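Local atomic coordinates of PaxB (Photorhabdus luminescens, PDB entry 6EK4), a protein that probably acts as the B component of a two-component alpha-helical pore-forming toxin of the YaxAB type, which would insert into target membranes. Residues 53-56 and 57-61; 130-133 and 134-138; 293-296 and 297-301; 345-348 and 349-352. One frame throughout, in Å; residues are numbered along the deposited sequence.

Contact 1: residues 53-56 and 57-61; sequences YSRD and LDEAA. With NA (sodium ion), chain E.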
loop_
_atom_site.group_PDB
_atom_site.type_symbol
_atom_site.label_atom_id
_atom_site.label_comp_id
_atom_site.label_asym_id
_atom_site.label_seq_id
_atom_site.Cartn_x
_atom_site.Cartn_y
_atom_site.Cartn_z
ATOM N N TYR A 53 -0.747 3.070 -16.623
ATOM C CA TYR A 53 -0.245 4.395 -16.991
ATOM C C TYR A 53 1.058 4.739 -16.260
ATOM O O TYR A 53 1.893 5.469 -16.795
ATOM C CB TYR A 53 -1.296 5.479 -16.715
ATOM C CG TYR A 53 -2.488 5.484 -17.659
ATOM C CD1 TYR A 53 -2.314 5.446 -19.042
ATOM C CD2 TYR A 53 -3.788 5.566 -17.167
ATOM C CE1 TYR A 53 -3.401 5.464 -19.903
ATOM C CE2 TYR A 53 -4.880 5.585 -18.020
ATOM C CZ TYR A 53 -4.683 5.534 -19.385
ATOM O OH TYR A 53 -5.766 5.555 -20.235
ATOM N N SER A 54 1.226 4.227 -15.041
ATOM C CA SER A 54 2.480 4.400 -14.296
ATOM C C SER A 54 3.653 3.772 -15.039
ATOM O O SER A 54 4.732 4.356 -15.116
ATOM C CB SER A 54 2.381 3.782 -12.897
ATOM O OG SER A 54 1.580 4.577 -12.042
ATOM N N ARG A 55 3.429 2.579 -15.581
ATOM C CA ARG A 55 4.443 1.876 -16.356
ATOM C C ARG A 55 4.734 2.600 -17.673
ATOM O O ARG A 55 5.880 2.638 -18.117
ATOM C CB ARG A 55 4.001 0.437 -16.622
ATOM C CG ARG A 55 5.116 -0.478 -17.100
ATOM C CD ARG A 55 4.742 -1.941 -16.926
ATOM N NE ARG A 55 3.531 -2.295 -17.666
ATOM C CZ ARG A 55 2.961 -3.499 -17.649
ATOM N NH1 ARG A 55 1.860 -3.717 -18.362
ATOM N NH2 ARG A 55 3.483 -4.489 -16.929
ATOM N N ASP A 56 3.697 3.171 -18.286
ATOM C CA ASP A 56 3.864 3.989 -19.491
ATOM C C ASP A 56 4.694 5.242 -19.211
ATOM O O ASP A 56 5.508 5.648 -20.041
ATOM C CB ASP A 56 2.504 4.404 -20.072
ATOM C CG ASP A 56 1.803 3.273 -20.807
ATOM O OD1 ASP A 56 2.485 2.346 -21.296
ATOM O OD2 ASP A 56 0.559 3.324 -20.911
ATOM N N LEU A 57 4.470 5.858 -18.051
ATOM C CA LEU A 57 5.239 7.032 -17.633
ATOM C C LEU A 57 6.703 6.655 -17.419
ATOM O O LEU A 57 7.604 7.382 -17.837
ATOM C CB LEU A 57 4.651 7.631 -16.350
ATOM C CG LEU A 57 5.190 8.994 -15.895
ATOM C CD1 LEU A 57 4.116 9.765 -15.143
ATOM C CD2 LEU A 57 6.442 8.866 -15.038
ATOM N N ASP A 58 6.924 5.515 -16.770
ATOM C CA ASP A 58 8.273 4.997 -16.538
ATOM C C ASP A 58 8.997 4.722 -17.857
ATOM O O ASP A 58 10.184 5.020 -17.989
ATOM C CB ASP A 58 8.211 3.716 -15.699
ATOM C CG ASP A 58 9.567 3.301 -15.162
ATOM O OD1 ASP A 58 10.267 4.152 -14.578
ATOM O OD2 ASP A 58 9.928 2.116 -15.315
ATOM N N GLU A 59 8.274 4.152 -18.821
ATOM C CA GLU A 59 8.807 3.896 -20.164
ATOM C C GLU A 59 9.232 5.191 -20.852
ATOM O O GLU A 59 10.284 5.246 -21.489
ATOM C CB GLU A 59 7.768 3.172 -21.033
ATOM C CG GLU A 59 7.578 1.700 -20.695
ATOM C CD GLU A 59 6.283 1.122 -21.245
ATOM O OE1 GLU A 59 5.788 1.611 -22.285
ATOM O OE2 GLU A 59 5.759 0.167 -20.637
ATOM N N ALA A 60 8.404 6.225 -20.722
ATOM C CA ALA A 60 8.693 7.533 -21.304
ATOM C C ALA A 60 9.927 8.162 -20.664
ATOM O O ALA A 60 10.757 8.757 -21.354
ATOM C CB ALA A 60 7.493 8.455 -21.154
ATOM N N ALA A 61 10.042 8.025 -19.345
ATOM C CA ALA A 61 11.189 8.551 -18.606
ATOM C C ALA A 61 12.491 7.857 -19.014
ATOM O O ALA A 61 13.513 8.517 -19.205
ATOM C CB ALA A 61 10.963 8.407 -17.109
HETATM NA NA NA E . 2.960 0.870 -23.454
#

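Contact 2: residues 130-133 and 134-138; sequences ANLM and ASRIA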
loop_
_atom_site.group_PDB
_atom_site.type_symbol
_atom_site.label_atom_id
_atom_site.label_comp_id
_atom_site.label_asym_id
_atom_site.label_seq_id
_atom_site.Cartn_x
_atom_site.Cartn_y
_atom_site.Cartn_z
ATOM N N ALA A 130 8.854 16.977 -23.003
ATOM C CA ALA A 130 8.136 17.657 -21.926
ATOM C C ALA A 130 6.628 17.458 -22.068
ATOM O O ALA A 130 5.948 17.126 -21.097
ATOM C CB ALA A 130 8.473 19.140 -21.915
ATOM N N ASN A 131 6.118 17.659 -23.280
ATOM C CA ASN A 131 4.695 17.465 -23.569
ATOM C C ASN A 131 4.265 16.008 -23.407
ATOM O O ASN A 131 3.142 15.733 -22.983
ATOM C CB ASN A 131 4.360 17.947 -24.985
ATOM C CG ASN A 131 4.535 19.446 -25.153
ATOM O OD1 ASN A 131 4.983 20.141 -24.240
ATOM N ND2 ASN A 131 4.182 19.952 -26.328
ATOM N N LEU A 132 5.162 15.084 -23.752
ATOM C CA LEU A 132 4.914 13.654 -23.581
ATOM C C LEU A 132 4.831 13.289 -22.100
ATOM O O LEU A 132 3.887 12.625 -21.675
ATOM C CB LEU A 132 6.012 12.834 -24.269
ATOM C CG LEU A 132 5.979 11.309 -24.112
ATOM C CD1 LEU A 132 4.603 10.739 -24.428
ATOM C CD2 LEU A 132 7.038 10.668 -24.995
ATOM N N MET A 133 5.816 13.730 -21.320
ATOM C CA MET A 133 5.838 13.466 -19.879
ATOM C C MET A 133 4.651 14.123 -19.173
ATOM O O MET A 133 4.146 13.592 -18.183
ATOM C CB MET A 133 7.160 13.948 -19.262
ATOM C CG MET A 133 7.333 13.640 -17.778
ATOM S SD MET A 133 7.143 11.897 -17.340
ATOM C CE MET A 133 8.576 11.177 -18.134
ATOM N N ALA A 134 4.211 15.270 -19.686
ATOM C CA ALA A 134 3.029 15.953 -19.157
ATOM C C ALA A 134 1.757 15.150 -19.422
ATOM O O ALA A 134 0.862 15.111 -18.579
ATOM C CB ALA A 134 2.905 17.344 -19.758
ATOM N N SER A 135 1.684 14.517 -20.592
ATOM C CA SER A 135 0.553 13.650 -20.937
ATOM C C SER A 135 0.519 12.388 -20.075
ATOM O O SER A 135 -0.557 11.878 -19.755
ATOM C CB SER A 135 0.593 13.260 -22.417
ATOM O OG SER A 135 0.360 14.384 -23.243
ATOM N N ARG A 136 1.698 11.887 -19.711
ATOM C CA ARG A 136 1.807 10.719 -18.839
ATOM C C ARG A 136 1.391 11.068 -17.413
ATOM O O ARG A 136 0.660 10.309 -16.773
ATOM C CB ARG A 136 3.238 10.171 -18.843
ATOM C CG ARG A 136 3.695 9.635 -20.190
ATOM C CD ARG A 136 3.078 8.283 -20.506
ATOM N NE ARG A 136 3.052 8.018 -21.943
ATOM C CZ ARG A 136 2.129 8.478 -22.789
ATOM N NH1 ARG A 136 1.125 9.242 -22.364
ATOM N NH2 ARG A 136 2.214 8.170 -24.079
ATOM N N ILE A 137 1.865 12.214 -16.927
ATOM C CA ILE A 137 1.499 12.722 -15.600
ATOM C C ILE A 137 -0.015 12.919 -15.486
ATOM O O ILE A 137 -0.610 12.605 -14.455
ATOM C CB ILE A 137 2.238 14.047 -15.284
ATOM C CG1 ILE A 137 3.722 13.771 -15.016
ATOM C CG2 ILE A 137 1.623 14.758 -14.082
ATOM C CD1 ILE A 137 4.611 14.992 -15.134
ATOM N N ALA A 138 -0.628 13.435 -16.546
ATOM C CA ALA A 138 -2.072 13.648 -16.572
ATOM C C ALA A 138 -2.832 12.326 -16.472
ATOM O O ALA A 138 -3.807 12.224 -15.728
ATOM C CB ALA A 138 -2.476 14.394 -17.835
#

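Contact 3: residues 293-296 and 297-301; sequences KERT and TLLLQ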
loop_
_atom_site.group_PDB
_atom_site.type_symbol
_atom_site.label_atom_id
_atom_site.label_comp_id
_atom_site.label_asym_id
_atom_site.label_seq_id
_atom_site.Cartn_x
_atom_site.Cartn_y
_atom_site.Cartn_z
ATOM N N LYS A 293 -0.079 7.042 -2.351
ATOM C CA LYS A 293 1.181 7.561 -1.812
ATOM C C LYS A 293 2.373 7.221 -2.707
ATOM O O LYS A 293 3.311 8.011 -2.817
ATOM C CB LYS A 293 1.414 7.050 -0.388
ATOM C CG LYS A 293 0.453 7.644 0.631
ATOM C CD LYS A 293 0.646 7.043 2.014
ATOM C CE LYS A 293 -0.388 7.574 2.994
ATOM N NZ LYS A 293 -0.297 6.917 4.326
ATOM N N GLU A 294 2.336 6.049 -3.339
ATOM C CA GLU A 294 3.351 5.674 -4.326
ATOM C C GLU A 294 3.202 6.509 -5.600
ATOM O O GLU A 294 4.197 6.867 -6.233
ATOM C CB GLU A 294 3.263 4.183 -4.667
ATOM C CG GLU A 294 3.568 3.240 -3.506
ATOM C CD GLU A 294 5.034 3.198 -3.112
ATOM O OE1 GLU A 294 5.874 3.832 -3.788
ATOM O OE2 GLU A 294 5.349 2.521 -2.110
ATOM N N ARG A 295 1.959 6.814 -5.972
ATOM C CA ARG A 295 1.688 7.668 -7.129
ATOM C C ARG A 295 2.182 9.094 -6.895
ATOM O O ARG A 295 2.716 9.726 -7.803
ATOM C CB ARG A 295 0.192 7.688 -7.456
ATOM C CG ARG A 295 -0.163 8.610 -8.615
ATOM C CD ARG A 295 -1.599 8.442 -9.069
ATOM N NE ARG A 295 -2.558 8.841 -8.043
ATOM C CZ ARG A 295 -3.870 8.960 -8.240
ATOM N NH1 ARG A 295 -4.404 8.717 -9.434
ATOM N NH2 ARG A 295 -4.656 9.330 -7.234
ATOM N N THR A 296 1.986 9.598 -5.680
ATOM C CA THR A 296 2.474 10.923 -5.308
ATOM C C THR A 296 4.001 10.982 -5.379
ATOM O O THR A 296 4.566 11.984 -5.817
ATOM C CB THR A 296 2.006 11.316 -3.890
ATOM O OG1 THR A 296 0.574 11.304 -3.840
ATOM C CG2 THR A 296 2.507 12.704 -3.508
ATOM N N THR A 297 4.660 9.901 -4.961
ATOM C CA THR A 297 6.122 9.834 -4.962
ATOM C C THR A 297 6.706 9.865 -6.376
ATOM O O THR A 297 7.672 10.587 -6.628
ATOM C CB THR A 297 6.626 8.572 -4.231
ATOM O OG1 THR A 297 6.241 8.631 -2.853
ATOM C CG2 THR A 297 8.144 8.450 -4.318
ATOM N N LEU A 298 6.125 9.086 -7.288
ATOM C CA LEU A 298 6.627 9.013 -8.664
ATOM C C LEU A 298 6.333 10.293 -9.451
ATOM O O LEU A 298 7.137 10.702 -10.287
ATOM C CB LEU A 298 6.068 7.782 -9.393
ATOM C CG LEU A 298 4.627 7.805 -9.922
ATOM C CD1 LEU A 298 4.547 8.327 -11.352
ATOM C CD2 LEU A 298 4.019 6.412 -9.850
ATOM N N LEU A 299 5.187 10.916 -9.179
ATOM C CA LEU A 299 4.800 12.165 -9.849
ATOM C C LEU A 299 5.709 13.350 -9.492
ATOM O O LEU A 299 5.920 14.240 -10.318
ATOM C CB LEU A 299 3.336 12.512 -9.544
ATOM C CG LEU A 299 2.289 11.718 -10.332
ATOM C CD1 LEU A 299 0.892 11.983 -9.789
ATOM C CD2 LEU A 299 2.359 12.039 -11.820
ATOM N N LEU A 300 6.231 13.362 -8.266
ATOM C CA LEU A 300 7.239 14.351 -7.858
ATOM C C LEU A 300 8.491 14.239 -8.727
ATOM O O LEU A 300 9.032 15.248 -9.177
ATOM C CB LEU A 300 7.616 14.179 -6.377
ATOM C CG LEU A 300 6.890 15.042 -5.336
ATOM C CD1 LEU A 300 5.417 15.251 -5.668
ATOM C CD2 LEU A 300 7.048 14.428 -3.952
ATOM N N GLN A 301 8.940 13.009 -8.958
ATOM C CA GLN A 301 10.093 12.748 -9.819
ATOM C C GLN A 301 9.738 12.977 -11.287
ATOM O O GLN A 301 10.566 13.455 -12.062
ATOM C CB GLN A 301 10.593 11.313 -9.633
ATOM C CG GLN A 301 11.022 10.965 -8.214
ATOM C CD GLN A 301 12.193 11.793 -7.722
ATOM O OE1 GLN A 301 13.023 12.250 -8.509
ATOM N NE2 GLN A 301 12.271 11.981 -6.411
#

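Contact 4: residues 345-348 and 349-352; sequences LQYH and SMLL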
loop_
_atom_site.group_PDB
_atom_site.type_symbol
_atom_site.label_atom_id
_atom_site.label_comp_id
_atom_site.label_asym_id
_atom_site.label_seq_id
_atom_site.Cartn_x
_atom_site.Cartn_y
_atom_site.Cartn_z
ATOM N N LEU A 345 23.390 7.081 -15.609
ATOM C CA LEU A 345 24.159 6.416 -14.555
ATOM C C LEU A 345 23.246 5.785 -13.500
ATOM O O LEU A 345 23.563 4.725 -12.958
ATOM C CB LEU A 345 25.124 7.406 -13.891
ATOM C CG LEU A 345 26.017 6.895 -12.755
ATOM C CD1 LEU A 345 26.982 5.828 -13.251
ATOM C CD2 LEU A 345 26.775 8.054 -12.127
ATOM N N GLN A 346 22.125 6.442 -13.211
ATOM C CA GLN A 346 21.143 5.914 -12.263
ATOM C C GLN A 346 20.431 4.686 -12.824
ATOM O O GLN A 346 20.314 3.671 -12.140
ATOM C CB GLN A 346 20.114 6.982 -11.894
ATOM C CG GLN A 346 20.687 8.149 -11.109
ATOM C CD GLN A 346 19.622 9.142 -10.687
ATOM O OE1 GLN A 346 18.581 8.761 -10.156
ATOM N NE2 GLN A 346 19.881 10.423 -10.919
ATOM N N TYR A 347 19.958 4.789 -14.065
ATOM C CA TYR A 347 19.292 3.668 -14.740
ATOM C C TYR A 347 20.221 2.472 -14.930
ATOM O O TYR A 347 19.806 1.326 -14.751
ATOM C CB TYR A 347 18.733 4.097 -16.104
ATOM C CG TYR A 347 17.470 4.929 -16.030
ATOM C CD1 TYR A 347 16.331 4.443 -15.393
ATOM C CD2 TYR A 347 17.404 6.190 -16.615
ATOM C CE1 TYR A 347 15.171 5.195 -15.327
ATOM C CE2 TYR A 347 16.247 6.948 -16.554
ATOM C CZ TYR A 347 15.133 6.446 -15.909
ATOM O OH TYR A 347 13.980 7.190 -15.843
ATOM N N HIS A 348 21.471 2.744 -15.297
ATOM C CA HIS A 348 22.463 1.692 -15.520
ATOM C C HIS A 348 22.711 0.845 -14.269
ATOM O O HIS A 348 22.807 -0.380 -14.356
ATOM C CB HIS A 348 23.780 2.302 -16.010
ATOM C CG HIS A 348 24.898 1.313 -16.129
ATOM N ND1 HIS A 348 24.989 0.413 -17.170
ATOM C CD2 HIS A 348 25.973 1.083 -15.338
ATOM C CE1 HIS A 348 26.071 -0.329 -17.014
ATOM N NE2 HIS A 348 26.685 0.058 -15.911
ATOM N N SER A 349 22.808 1.500 -13.113
ATOM C CA SER A 349 23.131 0.825 -11.853
ATOM C C SER A 349 21.913 0.658 -10.938
ATOM O O SER A 349 22.058 0.572 -9.717
ATOM C CB SER A 349 24.230 1.604 -11.121
ATOM O OG SER A 349 23.782 2.898 -10.755
ATOM N N MET A 350 20.720 0.592 -11.526
ATOM C CA MET A 350 19.486 0.514 -10.749
ATOM C C MET A 350 19.220 -0.915 -10.284
ATOM O O MET A 350 19.233 -1.848 -11.089
ATOM C CB MET A 350 18.297 1.016 -11.573
ATOM C CG MET A 350 17.044 1.261 -10.747
ATOM S SD MET A 350 15.721 2.068 -11.665
ATOM C CE MET A 350 16.381 3.723 -11.836
ATOM N N LEU A 351 18.985 -1.069 -8.980
ATOM C CA LEU A 351 18.603 -2.349 -8.377
ATOM C C LEU A 351 17.250 -2.199 -7.681
ATOM O O LEU A 351 17.174 -1.669 -6.571
ATOM C CB LEU A 351 19.660 -2.807 -7.363
ATOM C CG LEU A 351 20.873 -3.588 -7.880
ATOM C CD1 LEU A 351 21.644 -2.812 -8.938
ATOM C CD2 LEU A 351 21.783 -3.960 -6.717
ATOM N N LEU A 352 16.188 -2.662 -8.338
ATOM C CA LEU A 352 14.834 -2.577 -7.786
ATOM C C LEU A 352 14.523 -3.770 -6.883
ATOM O O LEU A 352 15.291 -4.733 -6.822
ATOM C CB LEU A 352 13.796 -2.495 -8.911
ATOM C CG LEU A 352 13.913 -1.306 -9.867
ATOM C CD1 LEU A 352 12.854 -1.400 -10.955
ATOM C CD2 LEU A 352 13.801 0.017 -9.121
#

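Contact 1: residues 53-56 and 57-61
Asp56 and Glu59 lie side by side on one turn of a helix, their carboxylates pointing the same way toward a sodium ion. Asp56 OD1 binds the sodium at 2.7 Å. Glu59 OE1 stands 3.1 Å from the sodium and 3.5 Å from Asp56 OD1. The two carboxylate planes are turned 79° apart. The cation beside both oxygens probably eases the repulsion of the two acids. Glu59 CG sits beside its own backbone N (chi1 -75°), which lays the chain back over the preceding turn, beside Arg55 O. Arg55 gives only a loose ion attraction here. Its NE is 4.5 Å from Glu59 OE2. The oxygen is set off the plane of the guanidinium, so the attraction is one of charge alone. This is the more exposed side of the helix. The other side is close-packed. Leu57 is buried there among side chains of three other helices. Ser54 and Asp58 are buried too, and their polar atoms are satisfied: Ser54 OG bonds Ile50 O, while Asp58 bonds Ser23 OG and forms a salt bridge with Arg62. Regular i to i+4 backbone bonds run beneath, such as Glu59 N to Arg55 O at 2.9 Å. Within helix 42-73, this turn meets helix 19-35 through Ser54 and Leu57. Leu57 also touches Met133 of helix 101-141 and Leu298 of helix 247-321.

Contact 2: residues 130-133 and 134-138
Residues 130-138 form regular alpha-helix, in which the backbone N-H groups of Ala134 to Ile137 each bond the carbonyl oxygen four residues back, as Ile137 N does to Met133 O at 2.9 Å. Asn131 O takes a second bond, from Ser135 OG at 3.1 Å. The hydroxyl and the amide of Ser135 reach this oxygen from opposite faces of its carbonyl plane. The serine hydroxyl is thus folded back on its own helix. Leu132 and Arg136 are the main side-chain pair. Leu132 CD1 sits over one face of the Arg136 guanidinium, off centre toward the rim and 3.5 Å from NH2. Arg136 makes this possible by bending at chi2 (-75°), which turns the group back along the helix, its face toward the leucine methyl. Arg136 NH1 has a long, weak ion pair with Asp139. One residue on from Leu132, Met133 CG meets Ile137 CD1 at 4.0 Å, a looser apolar contact. The same Ile137 methyl also lies near Met133 O. In helix 101-141, Met133 and Arg136 face helix 42-73, where they touch Leu57. Ala134 and Ile137 face helix 247-321, both against Glu306.

Contact 3: residues 293-296 and 297-301
Lys293 meets Thr297 one turn on, through its carbonyl oxygen. Lys293 O accepts two bonds, from Thr297 OG1 at 3.0 Å and from Thr297 N at 3.2 Å. The two donors come from opposite faces of the carbonyl plane, and the amide stands above that plane. Thr297 OG1 lies beside its own backbone N (chi1 -63°), which aims the hydroxyl back at this carbonyl. Glu294 comes next. Its O accepts the backbone N-H of Leu298, and Leu298 CD2 rests 3.6 Å from Glu294 O. The CG of Leu298 is placed between its backbone N and carbonyl carbon (chi1 77°), a setting that is unusual in a helix. The branch is thereby turned back against the preceding turn, with Leu298 CG close to Arg295 O. Arg295 then runs alongside Leu299, both side chains pointing the same way. Arg295 CG touches Leu299 CD1 at 3.7 Å, so the contact uses the aliphatic base of the arginine. Its guanidinium is held elsewhere, by a salt bridge to Asp292 and by bonds from NH1 to Val143 O and Val140 O. Thr296 closes the segment on the exposed side. Its OG1 bonds Asp292 O, and Leu300 CD1 lies near Thr296 O. These residues belong to helix 247-321. Glu294, Thr297 and Leu298 face helix 19-35, Leu298 also packs on Ser54 and Leu57 of helix 42-73, and Leu299 meets Ile137 and Val140 of helix 101-141.

Contact 4: residues 345-348 and 349-352
Ser349 grips Leu345 at the C-terminal end of a helix. Ser349 OG bonds Leu345 O at 2.9 Å, and the hydroxyl lies close to the carbonyl plane, tilted 15° from it. Ser349 N also reaches Leu345 O, but this bond is weak at 3.3 Å. The serine torsion places the hydroxyl. OG stands between the backbone N and the carbonyl carbon (chi1 64°), turned back toward Leu345 O. Ser349 is the first residue to leave helical backbone angles. A further weak bond runs from Met350 N to Tyr347 O at 3.4 Å, three residues back. The second pair is apolar. Tyr347 and Met350 lie side by side, pointing the same way, and Met350 CE meets Tyr347 CD1 at 3.6 Å, oblique to the ring. Met350 bends at chi3 (-72°), which turns its methyl toward the tyrosine. Farther out, both side chains pack on Val19 of helix 19-35 and on Arg62 of helix 42-73. Tyr347 also touches Ala61 and Val65. Gln346 is bonded to the N-terminal segment, OE1 to Val19 N and NE2 to Ile17 O; NE2 also bonds Asp342 OD1 of its own helix. The chemistry is that of a helix ending. The serine hydroxyl adds a bond to a carbonyl whose bond to the Ser349 amide is weak, and the methionine-tyrosine pair packs the start of the tail on helices 19-35 and 42-73.

The four contacts come in order along the chain, on helices 42-73, 101-141, 247-321 and 326-348; the last runs on into the C-terminal tail. Contacts 1, 2 and 3 form one cluster. Their centres lie about 10 to 14 Å apart, and each touches the other two, so three helices distant in sequence meet there. Contact 4 stands apart from this cluster. It reaches contact 1, about 16 Å away between centres, through Ala61 CB and Tyr347 OH at 3.5 Å. It does not touch contacts 2 and 3, whose nearest atoms are about 7 Å off. Together they mark one level of the elongated, all-helical bundle, where the C-terminal tail joins its side.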